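Local coordinates for S-M checkpoint control protein rad4 (Schizosaccharomyces pombe, PDB 4BMD) that acts as a checkpoint adaptor essential for DNA replication and for coupling S phase to mitosis, seen here in its third and fourth BRCT domains, at residues Phe98-Phe107 / Trp178-Phe188. Sequence-based numbering, arbitrary orientation. Where two conformers were deposited one is given.
Sequences FFRPSLVPYF and WLWNIIQSGKF
An aromatic cluster of Tyr106, Phe107 and Phe188 joins the segment around helix 104-107 to the loop after helix 177-185 in the fourth BRCT domain. Phe188 is the common partner, met by Tyr106 over one face and by Phe107 at an edge. Its CG stands anti to the backbone N (chi1 -168°), which carries the ring to both. Tyr106 CB sits over the face, 3.6 Å from the Phe188 ring centroid in a CH-pi contact. The Phe188 edge points into the Phe107 face as a T-shaped pair, with planes at 85°. The rings of Tyr106 and Phe188 lie nearly parallel but slid apart, with little overlap. Replacing Phe188 by an alanine is likely to leave Tyr106 CB without the ring it rests on and the Phe107 face without its edge-on partner. Leu103 CD2 lies 3.5 Å from Phe188 N, and Phe107 CZ meets Leu179 CD1 at 3.9 Å. Gly186 follows the helix with positive phi, where a side chain would be jammed against the preceding carbonyl O; in one of two modelled conformers, a face of the Arg100 guanidinium lies over its CA (NH1 to CA 3.3 Å). No direct hydrogen bond joins the two segments, but a water links Ser102 OG to Gly186 O. Phe98 CB touches Ile183 CG2 on the helix; Phe98 and Leu179 both continue onto helix 119-131, while Leu179 and Trp178 reach strand 146-149 of the central parallel sheet.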
ATOM      1  N   PHE A  98       1.482  -6.639   3.991  1.00 33.08           N
ATOM      2  CA  PHE A  98       1.647  -5.665   5.061  1.00 31.70           C
ATOM      3  C   PHE A  98       0.521  -5.721   6.082  1.00 32.77           C
ATOM      4  O   PHE A  98       0.689  -5.294   7.223  1.00 38.04           O
ATOM      5  CB  PHE A  98       1.741  -4.249   4.482  1.00 34.76           C
ATOM      6  CG  PHE A  98       0.520  -3.825   3.710  1.00 34.15           C
ATOM      7  CD1 PHE A  98      -0.575  -3.272   4.358  1.00 29.18           C
ATOM      8  CD2 PHE A  98       0.472  -3.970   2.334  1.00 29.36           C
ATOM      9  CE1 PHE A  98      -1.696  -2.884   3.650  1.00 28.30           C
ATOM     10  CE2 PHE A  98      -0.647  -3.580   1.619  1.00 32.46           C
ATOM     11  CZ  PHE A  98      -1.732  -3.038   2.279  1.00 30.37           C
ATOM     12  N   PHE A  99      -0.630  -6.239   5.667  1.00 33.25           N
ATOM     13  CA  PHE A  99      -1.820  -6.187   6.509  1.00 33.48           C
ATOM     14  C   PHE A  99      -1.731  -7.034   7.776  1.00 30.68           C
ATOM     15  O   PHE A  99      -1.466  -8.233   7.726  1.00 33.93           O
ATOM     16  CB  PHE A  99      -3.076  -6.567   5.724  1.00 27.34           C
ATOM     17  CG  PHE A  99      -4.317  -6.601   6.568  1.00 35.60           C
ATOM     18  CD1 PHE A  99      -4.872  -5.428   7.051  1.00 39.80           C
ATOM     19  CD2 PHE A  99      -4.921  -7.805   6.889  1.00 32.29           C
ATOM     20  CE1 PHE A  99      -6.009  -5.454   7.834  1.00 28.72           C
ATOM     21  CE2 PHE A  99      -6.059  -7.836   7.671  1.00 35.94           C
ATOM     22  CZ  PHE A  99      -6.604  -6.658   8.144  1.00 35.01           C
ATOM     23  N   ARG A 100      -1.957  -6.380   8.909  1.00 33.44           N
ATOM     24  CA  ARG A 100      -1.999  -7.052  10.201  0.53 36.82           C
ATOM     25  C   ARG A 100      -3.245  -6.622  10.967  1.00 40.68           C
ATOM     26  O   ARG A 100      -3.406  -5.444  11.286  1.00 45.73           O
ATOM     27  CB  ARG A 100      -0.744  -6.735  11.016  0.53 36.62           C
ATOM     28  CG  ARG A 100       0.534  -7.348  10.465  0.53 38.23           C
ATOM     29  CD  ARG A 100       1.735  -6.967  11.317  0.53 40.98           C
ATOM     30  NE  ARG A 100       2.944  -7.685  10.921  0.53 45.07           N
ATOM     31  CZ  ARG A 100       3.794  -7.261   9.991  0.53 34.53           C
ATOM     32  NH1 ARG A 100       3.570  -6.122   9.354  0.53 36.41           N
ATOM     33  NH2 ARG A 100       4.869  -7.978   9.697  0.53 38.69           N
ATOM     34  N   PRO A 101      -4.136  -7.581  11.262  1.00 39.13           N
ATOM     35  CA  PRO A 101      -5.392  -7.317  11.978  1.00 38.91           C
ATOM     36  C   PRO A 101      -5.189  -6.662  13.344  1.00 38.43           C
ATOM     37  O   PRO A 101      -6.116  -6.043  13.866  1.00 40.14           O
ATOM     38  CB  PRO A 101      -5.993  -8.715  12.148  1.00 39.67           C
ATOM     39  CG  PRO A 101      -5.429  -9.501  11.016  1.00 36.72           C
ATOM     40  CD  PRO A 101      -4.030  -8.990  10.841  1.00 41.87           C
ATOM     41  N   SER A 102      -3.994  -6.794  13.912  1.00 33.38           N
ATOM     42  CA  SER A 102      -3.699  -6.202  15.213  1.00 33.24           C
ATOM     43  C   SER A 102      -3.551  -4.686  15.124  1.00 36.38           C
ATOM     44  O   SER A 102      -3.576  -3.992  16.141  1.00 38.25           O
ATOM     45  CB  SER A 102      -2.436  -6.824  15.817  1.00 31.12           C
ATOM     46  OG  SER A 102      -1.319  -6.655  14.961  1.00 42.51           O
ATOM     47  N   LEU A 103      -3.394  -4.177  13.905  1.00 30.44           N
ATOM     48  CA  LEU A 103      -3.262  -2.740  13.682  1.00 30.29           C
ATOM     49  C   LEU A 103      -4.623  -2.061  13.584  1.00 30.94           C
ATOM     50  O   LEU A 103      -4.740  -0.856  13.802  1.00 36.91           O
ATOM     51  CB  LEU A 103      -2.455  -2.465  12.413  1.00 25.74           C
ATOM     52  CG  LEU A 103      -0.966  -2.808  12.464  1.00 27.74           C
ATOM     53  CD1 LEU A 103      -0.323  -2.601  11.103  1.00 26.44           C
ATOM     54  CD2 LEU A 103      -0.265  -1.970  13.521  1.00 22.50           C
ATOM     55  N   VAL A 104      -5.645  -2.846  13.254  1.00 37.00           N
ATOM     56  CA  VAL A 104      -7.000  -2.329  13.053  1.00 28.98           C
ATOM     57  C   VAL A 104      -7.592  -1.520  14.221  1.00 31.22           C
ATOM     58  O   VAL A 104      -8.116  -0.427  13.997  1.00 32.35           O
ATOM     59  CB  VAL A 104      -7.983  -3.444  12.616  1.00 37.25           C
ATOM     60  CG1 VAL A 104      -9.360  -2.862  12.335  1.00 24.17           C
ATOM     61  CG2 VAL A 104      -7.448  -4.169  11.392  1.00 32.46           C
ATOM     62  N   PRO A 105      -7.513  -2.038  15.464  1.00 35.32           N
ATOM     63  CA  PRO A 105      -8.105  -1.260  16.563  1.00 34.37           C
ATOM     64  C   PRO A 105      -7.413   0.084  16.784  1.00 36.45           C
ATOM     65  O   PRO A 105      -7.989   0.975  17.407  1.00 34.91           O
ATOM     66  CB  PRO A 105      -7.889  -2.158  17.787  1.00 27.63           C
ATOM     67  CG  PRO A 105      -7.708  -3.525  17.234  1.00 41.82           C
ATOM     68  CD  PRO A 105      -6.993  -3.333  15.940  1.00 33.09           C
ATOM     69  N   TYR A 106      -6.194   0.222  16.275  1.00 36.89           N
ATOM     70  CA  TYR A 106      -5.435   1.455  16.433  1.00 32.59           C
ATOM     71  C   TYR A 106      -5.820   2.520  15.405  1.00 32.86           C
ATOM     72  O   TYR A 106      -5.827   3.711  15.713  1.00 32.72           O
ATOM     73  CB  TYR A 106      -3.935   1.169  16.360  1.00 28.75           C
ATOM     74  CG  TYR A 106      -3.409   0.354  17.520  1.00 34.63           C
ATOM     75  CD1 TYR A 106      -3.024   0.967  18.706  1.00 41.47           C
ATOM     76  CD2 TYR A 106      -3.291  -1.026  17.427  1.00 31.17           C
ATOM     77  CE1 TYR A 106      -2.540   0.228  19.768  1.00 37.50           C
ATOM     78  CE2 TYR A 106      -2.807  -1.773  18.487  1.00 46.59           C
ATOM     79  CZ  TYR A 106      -2.433  -1.139  19.653  1.00 44.74           C
ATOM     80  OH  TYR A 106      -1.950  -1.877  20.711  1.00 54.33           O
ATOM     81  N   PHE A 107      -6.137   2.091  14.187  1.00 28.95           N
ATOM     82  CA  PHE A 107      -6.539   3.020  13.132  1.00 32.13           C
ATOM     83  C   PHE A 107      -8.029   3.331  13.187  1.00 36.34           C
ATOM     84  O   PHE A 107      -8.498   4.266  12.538  1.00 33.49           O
ATOM     85  CB  PHE A 107      -6.183   2.469  11.750  1.00 28.48           C
ATOM     86  CG  PHE A 107      -4.724   2.575  11.408  1.00 30.74           C
ATOM     87  CD1 PHE A 107      -4.210   3.741  10.863  1.00 30.37           C
ATOM     88  CD2 PHE A 107      -3.870   1.507  11.621  1.00 29.79           C
ATOM     89  CE1 PHE A 107      -2.871   3.843  10.544  1.00 23.06           C
ATOM     90  CE2 PHE A 107      -2.529   1.601  11.302  1.00 26.66           C
ATOM     91  CZ  PHE A 107      -2.028   2.771  10.764  1.00 32.28           C
ATOM     92  N   TRP A 178       5.900   8.336   9.131  1.00 21.76           N
ATOM     93  CA  TRP A 178       5.208   7.763  10.277  1.00 24.25           C
ATOM     94  C   TRP A 178       4.384   6.539   9.885  1.00 33.05           C
ATOM     95  O   TRP A 178       4.409   5.517  10.572  1.00 34.13           O
ATOM     96  CB  TRP A 178       4.310   8.818  10.920  1.00 21.52           C
ATOM     97  CG  TRP A 178       3.314   8.265  11.890  1.00 27.57           C
ATOM     98  CD1 TRP A 178       3.554   7.856  13.168  1.00 24.64           C
ATOM     99  CD2 TRP A 178       1.913   8.071  11.663  1.00 27.89           C
ATOM    100  NE1 TRP A 178       2.392   7.415  13.750  1.00 28.93           N
ATOM    101  CE2 TRP A 178       1.368   7.537  12.848  1.00 30.30           C
ATOM    102  CE3 TRP A 178       1.067   8.296  10.574  1.00 20.97           C
ATOM    103  CZ2 TRP A 178       0.017   7.223  12.974  1.00 27.70           C
ATOM    104  CZ3 TRP A 178      -0.276   7.982  10.701  1.00 25.56           C
ATOM    105  CH2 TRP A 178      -0.787   7.452  11.892  1.00 24.43           C
ATOM    106  N   LEU A 179       3.662   6.640   8.774  1.00 29.08           N
ATOM    107  CA  LEU A 179       2.830   5.535   8.315  1.00 23.59           C
ATOM    108  C   LEU A 179       3.661   4.397   7.733  1.00 28.69           C
ATOM    109  O   LEU A 179       3.363   3.225   7.970  1.00 30.48           O
ATOM    110  CB  LEU A 179       1.798   6.009   7.291  1.00 30.13           C
ATOM    111  CG  LEU A 179       0.901   4.897   6.740  1.00 29.30           C
ATOM    112  CD1 LEU A 179       0.104   4.241   7.862  1.00 23.37           C
ATOM    113  CD2 LEU A 179      -0.020   5.427   5.660  1.00 27.59           C
ATOM    114  N   TRP A 180       4.697   4.737   6.969  1.00 24.29           N
ATOM    115  CA  TRP A 180       5.576   3.715   6.409  1.00 25.81           C
ATOM    116  C   TRP A 180       6.262   2.927   7.521  1.00 27.73           C
ATOM    117  O   TRP A 180       6.455   1.717   7.405  1.00 31.02           O
ATOM    118  CB  TRP A 180       6.629   4.322   5.474  1.00 27.13           C
ATOM    119  CG  TRP A 180       6.087   5.055   4.271  1.00 31.22           C
ATOM    120  CD1 TRP A 180       6.507   6.267   3.803  1.00 34.39           C
ATOM    121  CD2 TRP A 180       5.041   4.626   3.384  1.00 29.55           C
ATOM    122  NE1 TRP A 180       5.794   6.618   2.683  1.00 31.30           N
ATOM    123  CE2 TRP A 180       4.886   5.629   2.406  1.00 33.36           C
ATOM    124  CE3 TRP A 180       4.222   3.493   3.320  1.00 33.52           C
ATOM    125  CZ2 TRP A 180       3.945   5.536   1.381  1.00 37.63           C
ATOM    126  CZ3 TRP A 180       3.287   3.403   2.303  1.00 30.71           C
ATOM    127  CH2 TRP A 180       3.157   4.419   1.347  1.00 31.09           C
ATOM    128  N   ASN A 181       6.624   3.618   8.598  1.00 21.90           N
ATOM    129  CA  ASN A 181       7.243   2.971   9.749  1.00 25.48           C
ATOM    130  C   ASN A 181       6.302   1.976  10.416  1.00 26.57           C
ATOM    131  O   ASN A 181       6.727   0.912  10.860  1.00 26.81           O
ATOM    132  CB  ASN A 181       7.717   4.008  10.769  1.00 27.29           C
ATOM    133  CG  ASN A 181       8.863   4.853  10.251  1.00 29.35           C
ATOM    134  OD1 ASN A 181       9.633   4.418   9.394  1.00 32.90           O
ATOM    135  ND2 ASN A 181       8.983   6.070  10.770  1.00 24.24           N
ATOM    136  N   ILE A 182       5.022   2.328  10.484  1.00 24.47           N
ATOM    137  CA  ILE A 182       4.012   1.437  11.045  1.00 24.13           C
ATOM    138  C   ILE A 182       3.821   0.212  10.154  1.00 30.24           C
ATOM    139  O   ILE A 182       3.780  -0.920  10.638  1.00 30.26           O
ATOM    140  CB  ILE A 182       2.665   2.162  11.233  1.00 29.82           C
ATOM    141  CG1 ILE A 182       2.802   3.269  12.281  1.00 25.79           C
ATOM    142  CG2 ILE A 182       1.572   1.179  11.637  1.00 21.76           C
ATOM    143  CD1 ILE A 182       1.507   3.987  12.584  1.00 21.68           C
ATOM    144  N   ILE A 183       3.713   0.448   8.850  1.00 28.02           N
ATOM    145  CA  ILE A 183       3.544  -0.625   7.875  1.00 30.71           C
ATOM    146  C   ILE A 183       4.722  -1.594   7.895  1.00 32.75           C
ATOM    147  O   ILE A 183       4.536  -2.810   7.953  1.00 36.01           O
ATOM    148  CB  ILE A 183       3.388  -0.059   6.448  1.00 29.55           C
ATOM    149  CG1 ILE A 183       2.084   0.725   6.322  1.00 29.26           C
ATOM    150  CG2 ILE A 183       3.425  -1.177   5.422  1.00 39.05           C
ATOM    151  CD1 ILE A 183       0.854  -0.116   6.529  1.00 49.12           C
ATOM    152  N   GLN A 184       5.931  -1.046   7.854  1.00 30.46           N
ATOM    153  CA  GLN A 184       7.143  -1.857   7.784  1.00 32.07           C
ATOM    154  C   GLN A 184       7.429  -2.614   9.078  1.00 30.04           C
ATOM    155  O   GLN A 184       7.808  -3.783   9.043  1.00 45.29           O
ATOM    156  CB  GLN A 184       8.343  -0.991   7.396  1.00 32.73           C
ATOM    157  CG  GLN A 184       8.309  -0.499   5.956  1.00 37.23           C
ATOM    158  CD  GLN A 184       9.470   0.416   5.624  1.00 49.95           C
ATOM    159  OE1 GLN A 184       9.490   1.582   6.021  1.00 53.48           O
ATOM    160  NE2 GLN A 184      10.447  -0.109   4.894  1.00 44.76           N
ATOM    161  N   SER A 185       7.247  -1.950  10.215  1.00 30.02           N
ATOM    162  CA  SER A 185       7.519  -2.572  11.508  1.00 26.05           C
ATOM    163  C   SER A 185       6.380  -3.487  11.943  1.00 32.09           C
ATOM    164  O   SER A 185       6.597  -4.462  12.661  1.00 40.01           O
ATOM    165  CB  SER A 185       7.777  -1.511  12.579  1.00 29.94           C
ATOM    166  OG  SER A 185       6.611  -0.743  12.824  1.00 29.50           O
ATOM    167  N   GLY A 186       5.166  -3.165  11.510  1.00 34.33           N
ATOM    168  CA  GLY A 186       4.000  -3.957  11.859  1.00 25.30           C
ATOM    169  C   GLY A 186       3.402  -3.566  13.197  1.00 32.18           C
ATOM    170  O   GLY A 186       2.493  -4.229  13.697  1.00 31.49           O
ATOM    171  N   LYS A 187       3.914  -2.486  13.779  1.00 29.56           N
ATOM    172  CA  LYS A 187       3.422  -2.009  15.066  1.00 33.95           C
ATOM    173  C   LYS A 187       3.021  -0.539  15.003  1.00 28.41           C
ATOM    174  O   LYS A 187       3.706   0.275  14.387  1.00 30.79           O
ATOM    175  CB  LYS A 187       4.470  -2.230  16.159  1.00 37.54           C
ATOM    176  CG  LYS A 187       4.802  -3.696  16.399  1.00 58.30           C
ATOM    177  CD  LYS A 187       5.838  -3.868  17.497  1.00 73.55           C
ATOM    178  CE  LYS A 187       6.173  -5.337  17.707  1.00 74.39           C
ATOM    179  NZ  LYS A 187       7.209  -5.527  18.758  1.00 92.82           N
ATOM    180  N   PHE A 188       1.906  -0.211  15.647  1.00 29.98           N
ATOM    181  CA  PHE A 188       1.382   1.149  15.635  1.00 29.89           C
ATOM    182  C   PHE A 188       2.258   2.097  16.451  1.00 32.88           C
ATOM    183  O   PHE A 188       2.916   1.685  17.407  1.00 38.79           O
ATOM    184  CB  PHE A 188      -0.054   1.166  16.161  1.00 29.56           C
ATOM    185  CG  PHE A 188      -0.777   2.459  15.916  1.00 29.30           C
ATOM    186  CD1 PHE A 188      -1.296   2.751  14.663  1.00 31.72           C
ATOM    187  CD2 PHE A 188      -0.949   3.378  16.937  1.00 25.46           C
ATOM    188  CE1 PHE A 188      -1.968   3.938  14.433  1.00 28.68           C
ATOM    189  CE2 PHE A 188      -1.619   4.568  16.715  1.00 28.40           C
ATOM    190  CZ  PHE A 188      -2.128   4.848  15.460  1.00 31.46           C
TER
HETATM  191  O   HOH W   1       6.107  -6.389   8.171  1.00 47.12           O
HETATM  192  O   HOH W   2       0.506  -4.506  15.589  1.00 35.81           O